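Local coordinates for NADH:ubiquinone oxidoreductase, Na translocating, C subunit (Parabacteroides distasonis, PDB 3LWX), which is probably the C subunit of a sodium-translocating membrane complex and contains a domain of the FMN-binding family, at residues Q18-S23 / K84-L89; F149-V154 / N186-Y191. All blocks are in the same frame, centred on the assembly; numbering follows the deposited sequence. Where two conformers were deposited one is given.

Contact 1 (Q18-S23 / K84-L89); sequences QQILRS and KYIMAL
Ile-86 meets Ile-20 and Ser-23 where the last part of the long N-terminal helix 4-23 lies against strand 82-92, an inner strand of the six-stranded antiparallel sheet. All three residues are buried, and the contact is compact, with 126 Å² of surface buried in all. The nearest CA atoms, those of Ser-23 and Ile-86, are 7.4 Å apart, so short side chains can bridge the gap.

Ile-86 does so with two branches. Its CD1 reaches the CG2 methyl of Ile-20 at 3.8 Å, the two side chains crossing at about a right angle. Its CG2 methyl lies 3.4 Å from Ser-23 OG, the nearest approach of the contact. A beta-branched residue suits this strand position because it offers methyls to both helix residues at once. Serine suits its place in the last part of the helix because it is small and can bury its own hydroxyl: with chi1 at 81°, OG turns back along the helix and donates to Ile-20 O at 2.7 Å. That bond lies in the carbonyl plane on a lone pair, with a C=O...OG angle of 136°. Ile-20 O also receives a weak bond from Ser-23 N. Around this core, Phe-75 and Tyr-101 pack on Ile-20, and Ile-24 packs on Ile-86.

The looser surroundings are charged. Arg-22 and Lys-84, both partly exposed, take no part in this packing and lie in different directions from it; Arg-22 forms a salt bridge with Asp-115, Lys-84 one with Asp-105.

Between 18-23 and 84-89 the contact thus rests on packing without a polar bond, while Ser-23 O bonds Ser-103 OG of the next strand; the serine hydroxyl spends its proton within its own helix and can present its flank to a methyl without the cost of a buried, unused donor.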
# COMPACT_ATOMS: atom_id res chain seq x y z
N GLN A 18 5.54 7.97 -7.25
CA GLN A 18 4.51 7.54 -8.20
C GLN A 18 3.64 6.41 -7.63
O GLN A 18 2.43 6.41 -7.83
CB GLN A 18 5.11 7.10 -9.54
CG GLN A 18 5.66 8.20 -10.38
CD GLN A 18 6.36 7.62 -11.59
OE1 GLN A 18 7.40 7.00 -11.48
NE2 GLN A 18 5.76 7.78 -12.75
N GLN A 19 4.27 5.44 -6.96
CA GLN A 19 3.53 4.32 -6.36
C GLN A 19 2.56 4.82 -5.29
O GLN A 19 1.39 4.42 -5.23
CB GLN A 19 4.51 3.33 -5.75
CG GLN A 19 5.37 2.60 -6.77
CD GLN A 19 6.51 1.86 -6.11
OE1 GLN A 19 6.32 1.13 -5.14
NE2 GLN A 19 7.71 2.05 -6.63
N ILE A 20 3.05 5.67 -4.39
CA ILE A 20 2.23 6.25 -3.34
C ILE A 20 1.08 7.04 -3.97
O ILE A 20 -0.08 6.91 -3.55
CB ILE A 20 3.11 7.10 -2.41
CG1 ILE A 20 4.04 6.19 -1.60
CG2 ILE A 20 2.25 7.96 -1.48
CD1 ILE A 20 5.11 6.91 -0.81
N LEU A 21 1.39 7.87 -4.96
CA LEU A 21 0.34 8.62 -5.64
C LEU A 21 -0.70 7.70 -6.30
O LEU A 21 -1.91 7.98 -6.23
CB LEU A 21 0.95 9.60 -6.64
CG LEU A 21 1.65 10.80 -6.01
CD1 LEU A 21 2.50 11.51 -7.06
CD2 LEU A 21 0.65 11.74 -5.36
N ARG A 22 -0.26 6.62 -6.94
CA ARG A 22 -1.23 5.71 -7.56
C ARG A 22 -2.19 5.13 -6.52
O ARG A 22 -3.35 4.88 -6.84
CB ARG A 22 -0.56 4.58 -8.35
CG ARG A 22 0.11 5.06 -9.63
CD ARG A 22 0.47 3.91 -10.54
NE ARG A 22 1.49 3.01 -10.00
CZ ARG A 22 2.80 3.10 -10.20
NH1 ARG A 22 3.34 4.08 -10.91
NH2 ARG A 22 3.59 2.18 -9.65
N SER A 23 -1.72 4.94 -5.29
CA SER A 23 -2.60 4.42 -4.23
C SER A 23 -3.68 5.41 -3.80
O SER A 23 -4.64 4.99 -3.15
CB SER A 23 -1.81 3.97 -3.01
OG SER A 23 -1.44 5.02 -2.15
N LYS A 84 -6.55 11.19 3.78
CA LYS A 84 -6.46 9.80 3.32
C LYS A 84 -5.18 9.26 3.96
O LYS A 84 -4.14 9.92 3.91
CB LYS A 84 -6.37 9.66 1.80
CG LYS A 84 -7.48 10.34 1.03
CD LYS A 84 -8.84 9.74 1.30
CE LYS A 84 -9.90 10.36 0.39
NZ LYS A 84 -11.26 9.90 0.74
N TYR A 85 -5.26 8.06 4.53
CA TYR A 85 -4.11 7.46 5.20
C TYR A 85 -3.54 6.37 4.31
O TYR A 85 -4.23 5.40 4.00
CB TYR A 85 -4.52 6.89 6.56
CG TYR A 85 -5.13 7.92 7.47
CD1 TYR A 85 -4.33 8.71 8.30
CD2 TYR A 85 -6.50 8.12 7.51
CE1 TYR A 85 -4.89 9.66 9.14
CE2 TYR A 85 -7.07 9.07 8.36
CZ TYR A 85 -6.25 9.84 9.16
OH TYR A 85 -6.82 10.77 10.02
N ILE A 86 -2.28 6.53 3.93
CA ILE A 86 -1.59 5.63 3.02
C ILE A 86 -0.59 4.80 3.83
O ILE A 86 0.22 5.34 4.60
CB ILE A 86 -0.82 6.40 1.93
CG1 ILE A 86 -1.72 7.37 1.19
CG2 ILE A 86 -0.16 5.43 0.93
CD1 ILE A 86 -0.98 8.42 0.39
N MSE A 87 -0.68 3.48 3.67
CA MSE A 87 0.09 2.49 4.40
C MSE A 87 0.91 1.65 3.43
O MSE A 87 0.50 1.45 2.29
CB MSE A 87 -0.87 1.62 5.22
CG MSE A 87 -1.57 2.40 6.30
SE MSE A 87 -2.96 1.49 7.22
CE MSE A 87 -4.32 1.62 5.85
N ALA A 88 2.07 1.22 3.90
CA ALA A 88 3.03 0.48 3.10
C ALA A 88 2.91 -1.02 3.31
O ALA A 88 2.85 -1.50 4.46
CB ALA A 88 4.44 0.96 3.39
N LEU A 89 2.94 -1.76 2.22
CA LEU A 89 2.82 -3.19 2.19
C LEU A 89 4.13 -3.85 1.76
O LEU A 89 4.89 -3.32 0.94
CB LEU A 89 1.77 -3.60 1.16
CG LEU A 89 0.42 -2.89 1.29
CD1 LEU A 89 -0.47 -3.30 0.13
CD2 LEU A 89 -0.23 -3.19 2.63

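Contact 2 (F149-V154 / N186-Y191); sequences FKSVAV and NSLSGY
The C-terminal helix 174-196 receives, on one flank, the chain that leaves the short hairpin of strands 144-145 and 148-149; Phe-149 and Ser-151 meet its 186-191 part. Phe-149 leaves the backbone toward the helix, and with CG anti to the backbone N (chi1 176°) its ring lodges beside Leu-188 and Ser-189. The leucine comes to the ring edge, near the ring plane, with its CB 3.9 Å from Phe-149 CE1, and the two side chains cross at about a right angle. Leu-188 CD1 lies 3.9 Å from Ser-151 OG, so that one leucine meets the strand residue Phe-149 and the loop residue Ser-151. From Ser-151 the loop runs on into strand 153-155, which pairs in parallel with strand 166-168. A broad aromatic ring suits a partly exposed position where the backbones stay apart: the CA atoms of Phe-149 and Ser-189 are 8.1 Å from each other. In the conformer given, one of two, Ser-189 OG bonds to Phe-185 O one turn back; this bond and its approach to the ring are equally doubtful. Phe-185 also meets the Phe-149 ring, their planes about 45° apart. A glycerol, probably from the crystallisation liquor, lies about 5 Å from the side chain of Ser-151.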
# COMPACT_ATOMS: atom_id res chain seq x y z
N PHE A 149 -10.79 -6.58 12.85
CA PHE A 149 -9.80 -6.59 11.78
C PHE A 149 -9.86 -7.88 10.99
O PHE A 149 -9.71 -8.97 11.56
CB PHE A 149 -8.39 -6.43 12.35
CG PHE A 149 -7.32 -6.53 11.30
CD1 PHE A 149 -7.12 -5.51 10.40
CD2 PHE A 149 -6.49 -7.64 11.23
CE1 PHE A 149 -6.11 -5.60 9.44
CE2 PHE A 149 -5.50 -7.73 10.29
CZ PHE A 149 -5.31 -6.72 9.39
N LYS A 150 -10.10 -7.79 9.68
CA LYS A 150 -10.10 -8.96 8.82
C LYS A 150 -9.19 -8.84 7.61
O LYS A 150 -8.73 -9.84 7.08
CB LYS A 150 -11.50 -9.32 8.32
CG LYS A 150 -12.45 -9.76 9.45
CD LYS A 150 -13.53 -10.73 8.97
CE LYS A 150 -14.53 -11.06 10.08
NZ LYS A 150 -15.47 -12.14 9.66
N SER A 151 -8.95 -7.61 7.15
CA SER A 151 -8.29 -7.38 5.86
C SER A 151 -9.24 -7.86 4.73
O SER A 151 -10.35 -8.34 4.98
CB SER A 151 -6.88 -7.99 5.77
OG SER A 151 -6.19 -7.50 4.62
N VAL A 152 -8.77 -7.73 3.50
CA VAL A 152 -9.54 -8.06 2.30
C VAL A 152 -8.97 -9.33 1.70
O VAL A 152 -7.77 -9.43 1.43
CB VAL A 152 -9.52 -6.89 1.29
CG1 VAL A 152 -10.26 -7.28 -0.00
CG2 VAL A 152 -10.11 -5.65 1.92
N ALA A 153 -9.84 -10.32 1.49
CA ALA A 153 -9.43 -11.59 0.90
C ALA A 153 -9.24 -11.49 -0.60
O ALA A 153 -9.90 -10.69 -1.26
CB ALA A 153 -10.45 -12.68 1.21
N VAL A 154 -8.36 -12.33 -1.13
CA VAL A 154 -8.17 -12.46 -2.57
C VAL A 154 -8.61 -13.89 -2.91
O VAL A 154 -8.00 -14.84 -2.43
CB VAL A 154 -6.74 -12.15 -3.01
CG1 VAL A 154 -6.62 -12.24 -4.54
CG2 VAL A 154 -6.30 -10.78 -2.52
N ASN A 186 -0.82 -9.34 6.80
CA ASN A 186 0.37 -9.23 7.65
C ASN A 186 0.87 -7.80 7.75
O ASN A 186 1.27 -7.35 8.82
CB ASN A 186 1.48 -10.14 7.12
CG ASN A 186 1.18 -11.61 7.30
OD1 ASN A 186 0.51 -12.01 8.25
ND2 ASN A 186 1.72 -12.43 6.39
N SER A 187 0.81 -7.07 6.65
CA SER A 187 1.29 -5.68 6.66
C SER A 187 0.33 -4.77 7.42
O SER A 187 0.74 -3.96 8.26
CB SER A 187 1.46 -5.14 5.26
OG SER A 187 2.45 -5.85 4.52
N LEU A 188 -0.96 -4.90 7.13
CA LEU A 188 -1.94 -4.05 7.79
C LEU A 188 -2.04 -4.34 9.29
O LEU A 188 -2.38 -3.44 10.07
CB LEU A 188 -3.31 -4.15 7.12
CG LEU A 188 -3.40 -3.59 5.71
CD1 LEU A 188 -4.76 -3.95 5.08
CD2 LEU A 188 -3.18 -2.08 5.70
N SER A 189 -1.70 -5.56 9.71
CA SER A 189 -1.74 -5.91 11.13
C SER A 189 -0.89 -4.93 11.93
O SER A 189 -1.26 -4.55 13.04
CB SER A 189 -1.25 -7.34 11.36
OG SER A 189 -2.23 -8.29 10.97
N GLY A 190 0.25 -4.51 11.39
CA GLY A 190 1.11 -3.57 12.11
C GLY A 190 0.45 -2.23 12.38
O GLY A 190 0.72 -1.59 13.39
N TYR A 191 -0.44 -1.82 11.47
CA TYR A 191 -1.13 -0.54 11.55
C TYR A 191 -2.42 -0.56 12.36
O TYR A 191 -3.03 0.48 12.53
CB TYR A 191 -1.46 -0.07 10.13
CG TYR A 191 -0.28 0.29 9.28
CD1 TYR A 191 0.26 1.57 9.30
CD2 TYR A 191 0.28 -0.62 8.38
CE1 TYR A 191 1.31 1.92 8.48
CE2 TYR A 191 1.35 -0.28 7.57
CZ TYR A 191 1.85 1.01 7.60
OH TYR A 191 2.88 1.34 6.75

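In the fold
Contact 1 is the core contact, its centre about 5 Å from the centre of the chain, whereas the centre of contact 2 is about 11 Å from it and that contact is only partly buried. Their chemistry follows: isoleucine methyls and an internally bonded serine in the first, a phenylalanine ring at a leucine beside a border serine in the second. Strand 82-92 links them. Ile-86 turns to helix 4-23, while its neighbour Met-87, a selenomethionine, points away from that helix and packs on Tyr-191 and Leu-188; this alternation puts helices 4-23 and 174-196 on different faces of the strand. A probable hydrogen bond of 3.0 Å between Tyr-191 OH and Ala-88 N adds a polar tie.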